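Local coordinates for protein Arf-GAP (PDB 5C79) that acts as a GTPase-activating protein for the small GTPase Arf1 and binds the membrane lipid phosphatidylinositol 4,5-bisphosphate through its PH domain, at residues A[44-56]-A[98-112]. Residues are numbered along the deposited sequence; the frame is centred on the assembly and turned at random.
With PBU ((2R)-3-{[(R)-hydroxy{[(1R,2R,3S,4R,5R,6S)-2,3,6-trihydroxy-4,5-bis(phosphonooxy)cyclohexyl]oxy}phosphoryl]oxy}propane-1 ,2-diyl dibutanoate), chain C.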
loop_
_atom_site.group_PDB
_atom_site.type_symbol
_atom_site.label_atom_id
_atom_site.label_comp_id
_atom_site.label_asym_id
_atom_site.label_seq_id
_atom_site.Cartn_x
_atom_site.Cartn_y
_atom_site.Cartn_z
ATOM N N PHE A 44 8.158 -2.309 -3.882
ATOM C CA PHE A 44 8.368 -0.900 -3.575
ATOM C C PHE A 44 7.148 -0.103 -3.984
ATOM O O PHE A 44 6.430 -0.441 -4.919
ATOM C CB PHE A 44 9.590 -0.402 -4.331
ATOM C CG PHE A 44 10.865 -1.078 -3.922
ATOM C CD1 PHE A 44 11.298 -2.245 -4.555
ATOM C CD2 PHE A 44 11.616 -0.560 -2.908
ATOM C CE1 PHE A 44 12.479 -2.866 -4.156
ATOM C CE2 PHE A 44 12.794 -1.169 -2.505
ATOM C CZ PHE A 44 13.213 -2.330 -3.129
ATOM N N LEU A 45 6.901 0.963 -3.241
ATOM C CA LEU A 45 5.915 1.976 -3.593
ATOM C C LEU A 45 6.566 3.356 -3.420
ATOM O O LEU A 45 7.436 3.520 -2.570
ATOM C CB LEU A 45 4.688 1.891 -2.693
ATOM C CG LEU A 45 3.713 0.760 -3.056
ATOM C CD1 LEU A 45 2.690 0.624 -1.942
ATOM C CD2 LEU A 45 3.034 0.984 -4.380
ATOM N N LEU A 46 6.184 4.310 -4.257
ATOM C CA LEU A 46 6.503 5.724 -4.011
ATOM C C LEU A 46 5.516 6.213 -2.938
ATOM O O LEU A 46 4.333 6.000 -3.078
ATOM C CB LEU A 46 6.372 6.546 -5.293
ATOM C CG LEU A 46 7.309 6.170 -6.423
ATOM C CD1 LEU A 46 6.950 6.931 -7.681
ATOM C CD2 LEU A 46 8.739 6.483 -5.997
ATOM N N LYS A 47 6.032 6.852 -1.890
ATOM C CA LYS A 47 5.210 7.439 -0.818
ATOM C C LYS A 47 5.460 8.927 -0.813
ATOM O O LYS A 47 6.600 9.349 -0.712
ATOM C CB LYS A 47 5.545 6.833 0.519
ATOM C CG LYS A 47 4.858 7.607 1.674
ATOM C CD LYS A 47 5.083 7.096 3.061
ATOM C CE LYS A 47 6.500 7.209 3.555
ATOM N NZ LYS A 47 7.000 8.520 4.036
ATOM N N LYS A 48 4.407 9.726 -0.951
ATOM C CA LYS A 48 4.572 11.191 -1.014
ATOM C C LYS A 48 4.927 11.756 0.361
ATOM O O LYS A 48 4.238 11.453 1.354
ATOM C CB LYS A 48 3.318 11.887 -1.523
ATOM C CG LYS A 48 3.626 13.296 -2.015
ATOM C CD LYS A 48 2.420 14.027 -2.556
ATOM C CE LYS A 48 1.946 13.541 -3.914
ATOM N NZ LYS A 48 2.934 13.861 -4.986
ATOM N N SER A 49 5.997 12.556 0.423
ATOM C CA SER A 49 6.313 13.325 1.616
ATOM C C SER A 49 5.329 14.497 1.725
ATOM O O SER A 49 4.566 14.784 0.807
ATOM C CB SER A 49 7.737 13.869 1.572
ATOM O OG SER A 49 7.865 14.903 0.617
ATOM N N ASP A 50 5.382 15.201 2.840
ATOM C CA ASP A 50 4.635 16.467 2.969
ATOM C C ASP A 50 5.451 17.514 3.704
ATOM O O ASP A 50 6.522 17.199 4.247
ATOM C CB ASP A 50 3.280 16.220 3.666
ATOM C CG ASP A 50 2.254 17.328 3.402
ATOM O OD1 ASP A 50 2.374 18.068 2.395
ATOM O OD2 ASP A 50 1.300 17.454 4.190
ATOM N N GLY A 51 4.957 18.759 3.646
ATOM C CA GLY A 51 5.600 19.920 4.254
ATOM C C GLY A 51 6.143 20.829 3.184
ATOM O O GLY A 51 5.614 20.923 2.046
ATOM N N ILE A 52 7.232 21.502 3.516
ATOM C CA ILE A 52 7.839 22.467 2.606
ATOM C C ILE A 52 8.244 21.779 1.300
ATOM O O ILE A 52 8.229 22.398 0.232
ATOM C CB ILE A 52 9.061 23.150 3.267
ATOM C CG1 ILE A 52 8.625 23.933 4.496
ATOM C CG2 ILE A 52 9.799 24.077 2.297
ATOM C CD1 ILE A 52 9.787 24.229 5.414
ATOM N N ARG A 53 8.642 20.514 1.410
ATOM C CA ARG A 53 8.900 19.669 0.243
ATOM C C ARG A 53 7.916 18.484 0.194
ATOM O O ARG A 53 7.887 17.648 1.113
ATOM C CB ARG A 53 10.359 19.215 0.296
ATOM C CG ARG A 53 10.969 18.812 -1.028
ATOM C CD ARG A 53 12.415 18.369 -0.821
ATOM N NE ARG A 53 12.565 17.138 -0.043
ATOM C CZ ARG A 53 13.673 16.399 0.001
ATOM N NH1 ARG A 53 14.760 16.744 -0.702
ATOM N NH2 ARG A 53 13.693 15.299 0.745
ATOM N N LYS A 54 7.077 18.461 -0.844
ATOM C CA LYS A 54 6.210 17.333 -1.190
ATOM C C LYS A 54 6.837 16.611 -2.403
ATOM O O LYS A 54 6.714 17.053 -3.559
ATOM C CB LYS A 54 4.780 17.749 -1.571
ATOM C CG LYS A 54 3.690 17.979 -0.506
ATOM C CD LYS A 54 2.396 18.490 -1.197
ATOM C CE LYS A 54 1.025 18.050 -0.666
ATOM N NZ LYS A 54 0.490 18.661 0.616
ATOM N N VAL A 55 7.495 15.503 -2.142
ATOM C CA VAL A 55 8.064 14.696 -3.224
ATOM C C VAL A 55 7.748 13.220 -3.040
ATOM O O VAL A 55 7.579 12.742 -1.927
ATOM C CB VAL A 55 9.596 14.862 -3.356
ATOM C CG1 VAL A 55 9.920 16.276 -3.806
ATOM C CG2 VAL A 55 10.308 14.509 -2.073
ATOM N N TRP A 56 7.781 12.494 -4.145
ATOM C CA TRP A 56 7.616 11.050 -4.096
ATOM C C TRP A 56 8.928 10.413 -3.628
ATOM O O TRP A 56 10.009 10.780 -4.138
ATOM C CB TRP A 56 7.286 10.507 -5.469
ATOM C CG TRP A 56 5.931 10.865 -5.963
ATOM C CD1 TRP A 56 5.617 11.722 -6.988
ATOM C CD2 TRP A 56 4.681 10.388 -5.449
ATOM N NE1 TRP A 56 4.242 11.802 -7.132
ATOM C CE2 TRP A 56 3.648 10.969 -6.221
ATOM C CE3 TRP A 56 4.345 9.496 -4.445
ATOM C CZ2 TRP A 56 2.292 10.682 -5.992
ATOM C CZ3 TRP A 56 3.022 9.231 -4.191
ATOM C CH2 TRP A 56 1.994 9.837 -4.941
ATOM N N SER A 98 -1.568 6.086 -9.128
ATOM C CA SER A 98 -1.587 6.594 -7.769
ATOM C C SER A 98 -2.763 6.000 -7.017
ATOM O O SER A 98 -3.843 5.830 -7.577
ATOM C CB SER A 98 -1.701 8.108 -7.702
ATOM O OG SER A 98 -0.623 8.717 -8.421
ATOM N N PHE A 99 -2.566 5.750 -5.731
ATOM C CA PHE A 99 -3.692 5.442 -4.855
ATOM C C PHE A 99 -3.400 5.907 -3.450
ATOM O O PHE A 99 -2.260 5.955 -3.037
ATOM C CB PHE A 99 -4.015 3.939 -4.844
ATOM C CG PHE A 99 -2.903 3.060 -4.357
ATOM C CD1 PHE A 99 -1.867 2.690 -5.190
ATOM C CD2 PHE A 99 -2.928 2.544 -3.048
ATOM C CE1 PHE A 99 -0.849 1.834 -4.721
ATOM C CE2 PHE A 99 -1.942 1.698 -2.597
ATOM C CZ PHE A 99 -0.901 1.350 -3.423
ATOM N N ASP A 100 -4.464 6.203 -2.710
ATOM C CA ASP A 100 -4.353 6.469 -1.300
ATOM C C ASP A 100 -4.671 5.230 -0.479
ATOM O O ASP A 100 -5.526 4.412 -0.853
ATOM C CB ASP A 100 -5.322 7.587 -0.919
ATOM C CG ASP A 100 -4.886 8.942 -1.391
ATOM O OD1 ASP A 100 -3.793 9.082 -1.976
ATOM O OD2 ASP A 100 -5.692 9.889 -1.187
ATOM N N LEU A 101 -4.019 5.145 0.665
ATOM C CA LEU A 101 -4.395 4.206 1.734
ATOM C C LEU A 101 -4.789 4.979 2.975
ATOM O O LEU A 101 -3.960 5.636 3.649
ATOM C CB LEU A 101 -3.269 3.226 2.038
ATOM C CG LEU A 101 -3.661 2.076 2.960
ATOM C CD1 LEU A 101 -4.657 1.141 2.299
ATOM C CD2 LEU A 101 -2.421 1.319 3.326
ATOM N N ILE A 102 -6.097 4.963 3.245
ATOM C CA ILE A 102 -6.668 5.709 4.355
ATOM C C ILE A 102 -6.599 4.818 5.591
ATOM O O ILE A 102 -7.208 3.751 5.652
ATOM C CB ILE A 102 -8.135 6.117 4.076
ATOM C CG1 ILE A 102 -8.203 6.868 2.742
ATOM C CG2 ILE A 102 -8.662 6.990 5.210
ATOM C CD1 ILE A 102 -9.601 7.008 2.184
ATOM N N SER A 103 -5.812 5.242 6.565
ATOM C CA SER A 103 -5.780 4.572 7.853
ATOM C C SER A 103 -6.488 5.447 8.890
ATOM O O SER A 103 -6.802 6.592 8.657
ATOM C CB SER A 103 -4.347 4.206 8.277
ATOM O OG SER A 103 -3.663 5.319 8.772
ATOM N N HIS A 104 -6.674 4.887 10.071
ATOM C CA HIS A 104 -7.448 5.596 11.099
ATOM C C HIS A 104 -6.883 6.971 11.503
ATOM O O HIS A 104 -7.638 7.874 11.835
ATOM C CB HIS A 104 -7.636 4.696 12.298
ATOM C CG HIS A 104 -6.387 4.443 13.057
ATOM N ND1 HIS A 104 -5.447 3.502 12.686
ATOM C CD2 HIS A 104 -5.928 5.017 14.188
ATOM C CE1 HIS A 104 -4.470 3.502 13.573
ATOM N NE2 HIS A 104 -4.738 4.420 14.484
ATOM N N ASN A 105 -5.567 7.126 11.430
ATOM C CA ASN A 105 -4.923 8.380 11.864
ATOM C C ASN A 105 -4.058 9.082 10.814
ATOM O O ASN A 105 -3.360 10.026 11.119
ATOM C CB ASN A 105 -4.135 8.128 13.154
ATOM C CG ASN A 105 -2.943 7.196 12.962
ATOM O OD1 ASN A 105 -2.604 6.815 11.852
ATOM N ND2 ASN A 105 -2.287 6.827 14.066
ATOM N N ARG A 106 -4.109 8.593 9.586
ATOM C CA ARG A 106 -3.276 9.098 8.515
ATOM C C ARG A 106 -3.789 8.596 7.161
ATOM O O ARG A 106 -4.181 7.450 7.053
ATOM C CB ARG A 106 -1.852 8.558 8.705
ATOM C CG ARG A 106 -0.949 8.968 7.599
ATOM C CD ARG A 106 0.496 8.850 7.936
ATOM N NE ARG A 106 1.225 9.365 6.780
ATOM C CZ ARG A 106 2.544 9.384 6.666
ATOM N NH1 ARG A 106 3.308 8.938 7.629
ATOM N NH2 ARG A 106 3.095 9.852 5.551
ATOM N N THR A 107 -3.646 9.415 6.134
ATOM C CA THR A 107 -3.803 8.934 4.752
ATOM C C THR A 107 -2.433 8.890 4.079
ATOM O O THR A 107 -1.773 9.897 3.991
ATOM C CB THR A 107 -4.796 9.800 3.968
ATOM O OG1 THR A 107 -6.088 9.640 4.564
ATOM C CG2 THR A 107 -4.884 9.371 2.518
ATOM N N TYR A 108 -2.024 7.710 3.644
ATOM C CA TYR A 108 -0.831 7.529 2.846
ATOM C C TYR A 108 -1.131 7.784 1.379
ATOM O O TYR A 108 -2.154 7.306 0.869
ATOM C CB TYR A 108 -0.304 6.121 3.034
ATOM C CG TYR A 108 0.362 5.882 4.346
ATOM C CD1 TYR A 108 -0.371 5.448 5.465
ATOM C CD2 TYR A 108 1.735 6.056 4.481
ATOM C CE1 TYR A 108 0.273 5.233 6.682
ATOM C CE2 TYR A 108 2.371 5.809 5.691
ATOM C CZ TYR A 108 1.635 5.433 6.791
ATOM O OH TYR A 108 2.341 5.156 7.962
ATOM N N HIS A 109 -0.271 8.551 0.699
ATOM C CA HIS A 109 -0.423 8.787 -0.745
ATOM C C HIS A 109 0.654 7.972 -1.412
ATOM O O HIS A 109 1.840 8.270 -1.230
ATOM C CB HIS A 109 -0.265 10.248 -1.141
ATOM C CG HIS A 109 -1.161 11.142 -0.369
ATOM N ND1 HIS A 109 -2.532 11.079 -0.487
ATOM C CD2 HIS A 109 -0.904 12.050 0.598
ATOM C CE1 HIS A 109 -3.084 11.952 0.334
ATOM N NE2 HIS A 109 -2.119 12.554 1.008
ATOM N N PHE A 110 0.246 6.960 -2.173
ATOM C CA PHE A 110 1.190 6.061 -2.835
ATOM C C PHE A 110 1.123 6.217 -4.339
ATOM O O PHE A 110 0.113 6.657 -4.885
ATOM C CB PHE A 110 0.891 4.594 -2.513
ATOM C CG PHE A 110 1.185 4.185 -1.090
ATOM C CD1 PHE A 110 2.473 4.262 -0.564
ATOM C CD2 PHE A 110 0.171 3.696 -0.268
ATOM C CE1 PHE A 110 2.742 3.841 0.718
ATOM C CE2 PHE A 110 0.428 3.279 1.022
ATOM C CZ PHE A 110 1.718 3.358 1.537
ATOM N N GLN A 111 2.206 5.851 -4.995
ATOM C CA GLN A 111 2.223 5.697 -6.460
ATOM C C GLN A 111 2.987 4.449 -6.827
ATOM O O GLN A 111 4.110 4.217 -6.346
ATOM C CB GLN A 111 2.742 6.955 -7.144
ATOM C CG GLN A 111 2.631 6.921 -8.651
ATOM C CD GLN A 111 3.068 8.202 -9.308
ATOM O OE1 GLN A 111 4.141 8.279 -9.915
ATOM N NE2 GLN A 111 2.212 9.215 -9.228
ATOM N N ALA A 112 2.379 3.626 -7.684
ATOM C CA ALA A 112 3.059 2.451 -8.220
ATOM C C ALA A 112 3.937 2.842 -9.418
ATOM O O ALA A 112 3.826 3.922 -9.969
ATOM C CB ALA A 112 2.037 1.409 -8.658
HETATM P P1 PBU C . 13.373 13.834 4.139
HETATM P P4 PBU C . 6.314 11.004 6.514
HETATM P P5 PBU C . 10.084 7.879 6.386
HETATM C "C3'" PBU C . 14.268 16.277 4.229
HETATM C "C2'" PBU C . 13.836 17.271 5.281
HETATM O "O2'" PBU C . 13.000 18.274 4.676
HETATM C "C1'" PBU C . 15.089 17.779 6.011
HETATM O "O1'" PBU C . 14.774 17.863 7.393
HETATM C C1 PBU C . 11.114 12.617 4.984
HETATM O O1 PBU C . 12.312 13.343 5.276
HETATM C C2 PBU C . 9.859 13.522 5.011
HETATM O O2 PBU C . 9.602 14.210 6.237
HETATM C C3 PBU C . 8.633 12.690 4.801
HETATM O O3 PBU C . 7.451 13.528 4.904
HETATM C C4 PBU C . 8.692 11.535 5.809
HETATM O O4 PBU C . 7.557 10.803 5.573
HETATM C C5 PBU C . 9.833 10.561 5.692
HETATM O O5 PBU C . 9.811 9.458 6.641
HETATM C C6 PBU C . 11.050 11.404 5.933
HETATM O O6 PBU C . 12.108 10.509 5.732
HETATM C C7 PBU C . 13.642 19.217 3.751
HETATM O O7 PBU C . 13.916 18.888 2.609
HETATM C C8 PBU C . 13.901 20.632 4.214
HETATM C C9 PBU C . 12.645 21.442 3.944
HETATM C C10 PBU C . 11.462 20.724 4.555
HETATM C C11 PBU C . 15.470 17.129 8.434
HETATM O O11 PBU C . 16.020 16.066 8.200
HETATM C C12 PBU C . 15.495 17.730 9.813
HETATM C C13 PBU C . 16.066 19.138 9.698
HETATM C C14 PBU C . 14.999 20.149 9.341
HETATM O O41 PBU C . 5.479 12.229 6.160
HETATM O O42 PBU C . 6.951 10.869 7.886
HETATM O O43 PBU C . 5.471 9.853 6.041
HETATM O O51 PBU C . 9.320 7.330 7.581
HETATM O O52 PBU C . 9.330 7.657 5.080
HETATM O O53 PBU C . 11.474 7.420 6.248
HETATM O OP1 PBU C . 14.176 15.001 4.845
HETATM O OP2 PBU C . 12.588 14.283 2.919
HETATM O OP3 PBU C . 14.491 12.840 3.974
HETATM O O HOH W 1 6.061 7.579 7.136
HETATM O O HOH W 2 1.830 10.008 2.039
HETATM O O HOH W 3 2.380 11.912 -9.906
#
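Leu46 and Gln111 face each other as an antiparallel hydrogen-bonded pair where the strands that come first and last along the chain, 41-48 and 106-111, pair in the PH-domain sheet, and the two faces of this junction do different work. On the face of Leu45 and Phe110, Leu45 lays CD1 over the Phe110 ring, 4.0 Å from its centroid, while the same methyl reaches Phe99 CZ; Trp121 of the helix 115-135 packs on Leu45 too. On the face of Leu46 and Gln111, the Gln111 chain crosses the indole of Trp56 at about a right angle, its CB 3.7 Å from the centroid of the six-membered ring in a CH-pi contact. With CG anti to the backbone N (chi1 -173°), Gln111 runs out across the indole, and its NE2 hydrogen-bonds Ser98 OG at 3.0 Å, an oxygen also hydrogen-bonded to Asp95. Further along, Lys47 slides CD against the edge of Tyr108, whose ring face lies on the Arg106 guanidinium. Both cations converge on the 4-phosphate of the bound PtdIns(4,5)P2, where Lys47 NZ and Arg106 NH2 both bond O43. Bent at its last two torsions, Lys47 puts NZ 2.9 Å from that oxygen and 2.7 Å from O52 of the 5-phosphate.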